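PDB 5VJ4: uncharacterized protein from Borrelia turicatae, which is of unknown function but is probably a surface lipoprotein of a relapsing fever spirochete, possibly able to bind lipid. Local coordinates for residues A[174-182]-A[224-235]. Residues are numbered along the deposited sequence; the frame is centred on the assembly and turned at random.
With SO4 (sulfate ion), chain H; SO4 (sulfate ion), chain I.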
ATOM      1  N   THR A 174     -21.777 -18.956 -15.394  1.00 69.40           N
ATOM      2  CA  THR A 174     -20.601 -19.859 -15.375  1.00 95.88           C
ATOM      3  C   THR A 174     -19.549 -19.394 -14.372  1.00101.24           C
ATOM      4  O   THR A 174     -18.944 -20.187 -13.655  1.00104.38           O
ATOM      5  CB  THR A 174     -19.895 -19.929 -16.746  1.00 90.47           C
ATOM      6  OG1 THR A 174     -20.808 -20.416 -17.724  1.00 91.71           O
ATOM      7  CG2 THR A 174     -18.648 -20.844 -16.698  1.00 79.02           C
ATOM      8  N   ASN A 175     -19.347 -18.088 -14.330  1.00 98.41           N
ATOM      9  CA  ASN A 175     -18.299 -17.526 -13.532  1.00 87.38           C
ATOM     10  C   ASN A 175     -18.727 -17.176 -12.096  1.00 91.86           C
ATOM     11  O   ASN A 175     -17.992 -16.465 -11.408  1.00116.11           O
ATOM     12  CB  ASN A 175     -17.682 -16.341 -14.289  1.00 81.17           C
ATOM     13  CG  ASN A 175     -17.241 -16.713 -15.712  1.00 79.06           C
ATOM     14  OD1 ASN A 175     -16.508 -17.682 -15.913  1.00 96.08           O
ATOM     15  ND2 ASN A 175     -17.672 -15.928 -16.697  1.00 71.80           N
ATOM     16  N   GLU A 176     -19.879 -17.692 -11.634  1.00 90.39           N
ATOM     17  CA  GLU A 176     -20.335 -17.492 -10.229  1.00 96.36           C
ATOM     18  C   GLU A 176     -19.191 -17.702  -9.240  1.00 83.47           C
ATOM     19  O   GLU A 176     -18.927 -16.845  -8.392  1.00 84.59           O
ATOM     20  CB  GLU A 176     -21.532 -18.376  -9.843  1.00 60.10           C
ATOM     21  N   GLY A 177     -18.466 -18.804  -9.429  1.00 75.34           N
ATOM     22  CA  GLY A 177     -17.389 -19.229  -8.541  1.00 76.90           C
ATOM     23  C   GLY A 177     -16.321 -18.194  -8.311  1.00 77.11           C
ATOM     24  O   GLY A 177     -15.675 -18.187  -7.257  1.00 86.23           O
ATOM     25  N   VAL A 178     -16.135 -17.317  -9.295  1.00 75.11           N
ATOM     26  CA  VAL A 178     -15.102 -16.270  -9.218  1.00 77.77           C
ATOM     27  C   VAL A 178     -15.654 -14.842  -9.269  1.00 86.87           C
ATOM     28  O   VAL A 178     -14.892 -13.879  -9.150  1.00100.19           O
ATOM     29  CB  VAL A 178     -14.004 -16.444 -10.306  1.00 75.11           C
ATOM     30  CG1 VAL A 178     -13.196 -17.726 -10.073  1.00 66.79           C
ATOM     31  CG2 VAL A 178     -14.585 -16.377 -11.725  1.00 60.41           C
ATOM     32  N   LYS A 179     -16.967 -14.707  -9.448  1.00 92.06           N
ATOM     33  CA  LYS A 179     -17.640 -13.403  -9.580  1.00 90.03           C
ATOM     34  C   LYS A 179     -17.083 -12.344  -8.613  1.00 83.70           C
ATOM     35  O   LYS A 179     -16.550 -11.313  -9.044  1.00 73.34           O
ATOM     36  CB  LYS A 179     -19.155 -13.573  -9.374  1.00 94.97           C
ATOM     37  CG  LYS A 179     -19.990 -12.347  -9.706  1.00102.48           C
ATOM     38  CD  LYS A 179     -21.368 -12.412  -9.062  1.00109.76           C
ATOM     39  CE  LYS A 179     -22.342 -11.438  -9.714  1.00108.48           C
ATOM     40  NZ  LYS A 179     -23.515 -11.229  -8.823  1.00 97.50           N
ATOM     41  N   THR A 180     -17.173 -12.644  -7.316  1.00 63.70           N
ATOM     42  CA  THR A 180     -16.756 -11.731  -6.265  1.00 67.49           C
ATOM     43  C   THR A 180     -15.358 -11.193  -6.508  1.00 72.95           C
ATOM     44  O   THR A 180     -15.158  -9.972  -6.549  1.00 89.44           O
ATOM     45  CB  THR A 180     -16.856 -12.385  -4.861  1.00 63.22           C
ATOM     46  OG1 THR A 180     -18.226 -12.574  -4.536  1.00 75.61           O
ATOM     47  CG2 THR A 180     -16.291 -11.497  -3.794  1.00 73.86           C
ATOM     48  N   ARG A 181     -14.403 -12.099  -6.702  1.00 64.01           N
ATOM     49  CA  ARG A 181     -12.999 -11.707  -6.753  1.00 49.01           C
ATOM     50  C   ARG A 181     -12.721 -10.743  -7.881  1.00 65.22           C
ATOM     51  O   ARG A 181     -11.853  -9.859  -7.740  1.00 60.79           O
ATOM     52  CB  ARG A 181     -12.085 -12.917  -6.882  1.00 50.30           C
ATOM     53  CG  ARG A 181     -10.754 -12.719  -6.188  1.00 45.63           C
ATOM     54  CD  ARG A 181     -10.019 -14.013  -6.109  1.00 51.26           C
ATOM     55  NE  ARG A 181      -8.613 -13.819  -5.774  1.00 84.97           N
ATOM     56  CZ  ARG A 181      -7.668 -14.731  -5.990  1.00 86.08           C
ATOM     57  NH1 ARG A 181      -7.974 -15.902  -6.551  1.00 78.72           N
ATOM     58  NH2 ARG A 181      -6.423 -14.480  -5.620  1.00 58.31           N
ATOM     59  N   LEU A 182     -13.450 -10.915  -8.988  1.00 51.94           N
ATOM     60  CA  LEU A 182     -13.327  -9.988 -10.097  1.00 61.91           C
ATOM     61  C   LEU A 182     -13.909  -8.616  -9.772  1.00 62.90           C
ATOM     62  O   LEU A 182     -13.267  -7.597 -10.032  1.00 69.32           O
ATOM     63  CB  LEU A 182     -13.918 -10.574 -11.368  1.00 63.44           C
ATOM     64  CG  LEU A 182     -13.177 -11.806 -11.904  1.00 68.52           C
ATOM     65  CD1 LEU A 182     -13.901 -12.299 -13.136  1.00 86.62           C
ATOM     66  CD2 LEU A 182     -11.709 -11.547 -12.244  1.00 62.91           C
ATOM     67  N   PHE A 224     -10.041  -9.897 -18.020  1.00 57.70           N
ATOM     68  CA  PHE A 224     -10.953 -10.774 -17.287  1.00 66.97           C
ATOM     69  C   PHE A 224     -11.408 -11.953 -18.128  1.00 61.05           C
ATOM     70  O   PHE A 224     -11.390 -13.100 -17.663  1.00 61.70           O
ATOM     71  CB  PHE A 224     -12.155  -9.988 -16.766  1.00 51.09           C
ATOM     72  CG  PHE A 224     -11.831  -9.071 -15.634  1.00 57.79           C
ATOM     73  CD1 PHE A 224     -10.519  -8.643 -15.400  1.00 67.72           C
ATOM     74  CD2 PHE A 224     -12.838  -8.601 -14.814  1.00 57.13           C
ATOM     75  CE1 PHE A 224     -10.218  -7.781 -14.361  1.00 55.00           C
ATOM     76  CE2 PHE A 224     -12.545  -7.729 -13.778  1.00 59.01           C
ATOM     77  CZ  PHE A 224     -11.237  -7.315 -13.563  1.00 54.17           C
ATOM     78  N   LYS A 225     -11.805 -11.634 -19.359  1.00 61.81           N
ATOM     79  CA  LYS A 225     -12.210 -12.575 -20.391  1.00 68.23           C
ATOM     80  C   LYS A 225     -11.260 -13.785 -20.404  1.00 86.61           C
ATOM     81  O   LYS A 225     -11.726 -14.934 -20.417  1.00 62.59           O
ATOM     82  CB  LYS A 225     -12.212 -11.825 -21.729  1.00 77.88           C
ATOM     83  CG  LYS A 225     -12.846 -12.498 -22.944  1.00 91.36           C
ATOM     84  CD  LYS A 225     -12.532 -11.747 -24.248  1.00109.60           C
ATOM     85  CE  LYS A 225     -11.082 -11.238 -24.290  1.00139.10           C
ATOM     86  NZ  LYS A 225     -10.746 -10.409 -25.482  1.00120.99           N
ATOM     87  N   GLU A 226      -9.951 -13.527 -20.333  1.00 64.75           N
ATOM     88  CA  GLU A 226      -8.973 -14.602 -20.278  1.00 58.43           C
ATOM     89  C   GLU A 226      -8.889 -15.209 -18.899  1.00 61.53           C
ATOM     90  O   GLU A 226      -8.752 -16.409 -18.755  1.00 76.28           O
ATOM     91  CB  GLU A 226      -7.598 -14.102 -20.705  1.00 68.23           C
ATOM     92  CG  GLU A 226      -7.563 -13.653 -22.157  1.00112.27           C
ATOM     93  CD  GLU A 226      -7.522 -14.821 -23.142  1.00145.36           C
ATOM     94  OE1 GLU A 226      -8.510 -15.023 -23.891  1.00143.70           O
ATOM     95  OE2 GLU A 226      -6.496 -15.539 -23.167  1.00139.18           O
ATOM     96  N   ILE A 227      -8.984 -14.375 -17.880  1.00 67.89           N
ATOM     97  CA  ILE A 227      -8.779 -14.846 -16.531  1.00 55.99           C
ATOM     98  C   ILE A 227      -9.797 -15.897 -16.107  1.00 72.05           C
ATOM     99  O   ILE A 227      -9.449 -16.882 -15.433  1.00 61.20           O
ATOM    100  CB  ILE A 227      -8.728 -13.680 -15.552  1.00 51.62           C
ATOM    101  CG1 ILE A 227      -7.411 -12.936 -15.744  1.00 64.31           C
ATOM    102  CG2 ILE A 227      -8.725 -14.176 -14.135  1.00 44.81           C
ATOM    103  CD1 ILE A 227      -7.281 -11.677 -14.922  1.00 60.34           C
ATOM    104  N   VAL A 228     -11.046 -15.710 -16.523  1.00 74.17           N
ATOM    105  CA  VAL A 228     -12.105 -16.667 -16.166  1.00 86.57           C
ATOM    106  C   VAL A 228     -11.868 -18.075 -16.677  1.00 90.82           C
ATOM    107  O   VAL A 228     -12.244 -19.031 -16.019  1.00 97.93           O
ATOM    108  CB  VAL A 228     -13.510 -16.199 -16.583  1.00 79.58           C
ATOM    109  CG1 VAL A 228     -13.817 -14.893 -15.891  1.00 91.59           C
ATOM    110  CG2 VAL A 228     -13.668 -16.066 -18.098  1.00 84.47           C
ATOM    111  N   LYS A 229     -11.235 -18.182 -17.837  1.00 84.32           N
ATOM    112  CA  LYS A 229     -10.930 -19.458 -18.440  1.00 63.49           C
ATOM    113  C   LYS A 229      -9.948 -20.276 -17.593  1.00 72.09           C
ATOM    114  O   LYS A 229     -10.073 -21.490 -17.514  1.00 86.96           O
ATOM    115  CB  LYS A 229     -10.428 -19.235 -19.849  1.00 52.42           C
ATOM    116  CG  LYS A 229     -11.397 -18.342 -20.614  1.00 66.77           C
ATOM    117  CD  LYS A 229     -11.204 -18.332 -22.128  1.00 77.65           C
ATOM    118  CE  LYS A 229      -9.896 -17.673 -22.567  1.00106.14           C
ATOM    119  NZ  LYS A 229      -9.906 -17.359 -24.020  1.00130.08           N
ATOM    120  N   ASN A 230      -9.012 -19.623 -16.919  1.00 75.48           N
ATOM    121  CA  ASN A 230      -8.070 -20.351 -16.079  1.00 57.09           C
ATOM    122  C   ASN A 230      -7.842 -19.706 -14.728  1.00 59.69           C
ATOM    123  O   ASN A 230      -6.762 -19.218 -14.463  1.00 61.52           O
ATOM    124  CB  ASN A 230      -6.742 -20.460 -16.802  1.00 83.20           C
ATOM    125  CG  ASN A 230      -6.789 -21.444 -17.914  1.00 82.45           C
ATOM    126  OD1 ASN A 230      -6.874 -21.066 -19.077  1.00 93.13           O
ATOM    127  ND2 ASN A 230      -6.768 -22.725 -17.568  1.00110.16           N
ATOM    128  N   PRO A 231      -8.839 -19.743 -13.844  1.00 77.29           N
ATOM    129  CA  PRO A 231      -8.843 -19.061 -12.538  1.00 56.61           C
ATOM    130  C   PRO A 231      -7.637 -19.161 -11.594  1.00 50.86           C
ATOM    131  O   PRO A 231      -7.538 -18.369 -10.669  1.00 66.34           O
ATOM    132  CB  PRO A 231     -10.074 -19.648 -11.870  1.00 51.31           C
ATOM    133  CG  PRO A 231     -11.002 -19.870 -13.016  1.00 67.12           C
ATOM    134  CD  PRO A 231     -10.131 -20.411 -14.107  1.00 64.15           C
ATOM    135  N   ARG A 232      -6.730 -20.096 -11.801  1.00 71.50           N
ATOM    136  CA  ARG A 232      -5.546 -20.193 -10.934  1.00 68.04           C
ATOM    137  C   ARG A 232      -4.611 -18.989 -11.122  1.00 68.09           C
ATOM    138  O   ARG A 232      -3.907 -18.605 -10.176  1.00 67.94           O
ATOM    139  CB  ARG A 232      -4.797 -21.499 -11.202  1.00 55.97           C
ATOM    140  CG  ARG A 232      -4.597 -21.763 -12.681  1.00 71.11           C
ATOM    141  CD  ARG A 232      -4.039 -23.123 -12.896  1.00 75.06           C
ATOM    142  NE  ARG A 232      -4.056 -23.487 -14.311  1.00 65.84           N
ATOM    143  CZ  ARG A 232      -2.961 -23.517 -15.062  1.00 82.87           C
ATOM    144  NH1 ARG A 232      -3.048 -23.890 -16.335  1.00 70.72           N
ATOM    145  NH2 ARG A 232      -1.775 -23.184 -14.532  1.00 66.29           N
ATOM    146  N   VAL A 233      -4.620 -18.401 -12.327  1.00 51.31           N
ATOM    147  CA  VAL A 233      -3.759 -17.261 -12.638  1.00 54.37           C
ATOM    148  C   VAL A 233      -3.902 -16.116 -11.642  1.00 67.99           C
ATOM    149  O   VAL A 233      -2.893 -15.492 -11.291  1.00 54.81           O
ATOM    150  CB  VAL A 233      -3.909 -16.793 -14.077  1.00 48.80           C
ATOM    151  CG1 VAL A 233      -3.646 -17.963 -15.004  1.00 59.15           C
ATOM    152  CG2 VAL A 233      -5.296 -16.278 -14.354  1.00 62.53           C
HETATM  153  N   MSE A 234      -5.121 -15.912 -11.130  1.00 65.16           N
HETATM  154  CA  MSE A 234      -5.374 -14.895 -10.083  1.00 71.53           C
HETATM  155  C   MSE A 234      -4.485 -14.992  -8.862  1.00 59.15           C
HETATM  156  O   MSE A 234      -4.249 -13.982  -8.197  1.00 60.42           O
HETATM  157  CB  MSE A 234      -6.817 -14.885  -9.603  1.00 62.93           C
HETATM  158  CG  MSE A 234      -7.762 -15.047 -10.777  1.00 96.53           C
HETATM  159 SE   MSE A 234      -9.602 -14.664 -10.176  1.00 84.63          SE
HETATM  160  CE  MSE A 234     -10.504 -15.818 -11.490  1.00123.39           C
ATOM    161  N   ASP A 235      -3.964 -16.175  -8.553  1.00 53.82           N
ATOM    162  CA  ASP A 235      -3.089 -16.314  -7.390  1.00 58.94           C
ATOM    163  C   ASP A 235      -1.672 -15.764  -7.647  1.00 65.09           C
ATOM    164  O   ASP A 235      -0.802 -15.853  -6.782  1.00 66.20           O
ATOM    165  CB  ASP A 235      -3.032 -17.771  -6.912  1.00102.97           C
ATOM    166  CG  ASP A 235      -4.364 -18.269  -6.349  1.00115.97           C
ATOM    167  OD1 ASP A 235      -5.168 -17.435  -5.869  1.00 83.30           O
ATOM    168  OD2 ASP A 235      -4.596 -19.504  -6.383  1.00100.27           O
TER
HETATM  169  S   SO4 H 506      -7.858 -23.490 -12.914  0.85114.11           S
HETATM  170  O1  SO4 H 506      -7.620 -24.282 -14.162  0.85106.48           O
HETATM  171  O2  SO4 H 506      -7.457 -22.122 -13.230  0.85109.90           O
HETATM  172  O3  SO4 H 506      -7.105 -23.996 -11.738  0.85 77.63           O
HETATM  173  O4  SO4 H 506      -9.264 -23.471 -12.468  0.85 66.04           O
HETATM  174  S   SO4 I 501      -5.629 -12.245  -2.776  0.85116.69           S
HETATM  175  O1  SO4 I 501      -5.068 -12.806  -4.021  0.85109.49           O
HETATM  176  O2  SO4 I 501      -4.498 -11.508  -2.159  0.85 79.15           O
HETATM  177  O3  SO4 I 501      -6.803 -11.329  -3.053  0.85 88.70           O
HETATM  178  O4  SO4 I 501      -5.979 -13.407  -1.914  0.85 77.11           O
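Leu182 and Phe224 open the apolar side of this contact: the CD2 methyl of the leucine sits over the centre of the phenyl ring, 4.1 Å from its centroid and 11° off the ring normal, a CH-pi contact. The other branch of Leu182, CD1, turns to Val228 CG1 at 3.8 Å, while CD2 also nears Met234, a selenomethionine. Two branches thus let one side chain touch ring, valine and Met234 at once. Met234 runs out extended beyond CG, and chi3 at -152° swings its CE to within 3.6 Å of Val178 CG1; the same methyl of the valine touches the Pro231 ring. Val178 and Val228, compact and apolar, suit the close facing of the segments. Toward the start of helix 176-201, the Asn175 amide crosses Val228, whose CB lies 3.4 Å from Asn175 OD1, while ND2 is hydrogen-bonded to the carbonyl of Ile169.

The polar side belongs to Arg181, long enough to pass Met234, whose CB lies against one guanidinium face near the rim, and reach Asp235. NH1 and NH2 of Arg181 both donate to Asp235 OD1, at 3.3 and 3.2 Å respectively, in a salt bridge; the NH2 bond runs nearly along the C-O axis, whereas NH1 comes from above the carboxylate plane. Arg181 NH2 also donates to O1 of the chain I sulfate at 2.7 Å. That ion, probably from the crystallisation liquor, also binds Arg181 of the second subunit and in the crystal probably offsets the closeness of the two arginines.

This is interhelical packing in an all-helical fold: segments 176-182 and 224-229 run obliquely antiparallel (136°), axes 11.0 Å apart, the 3-10 segment 233-235 adds Met234 and Asp235, and Arg181 and Asp235 lie at the subunit interface.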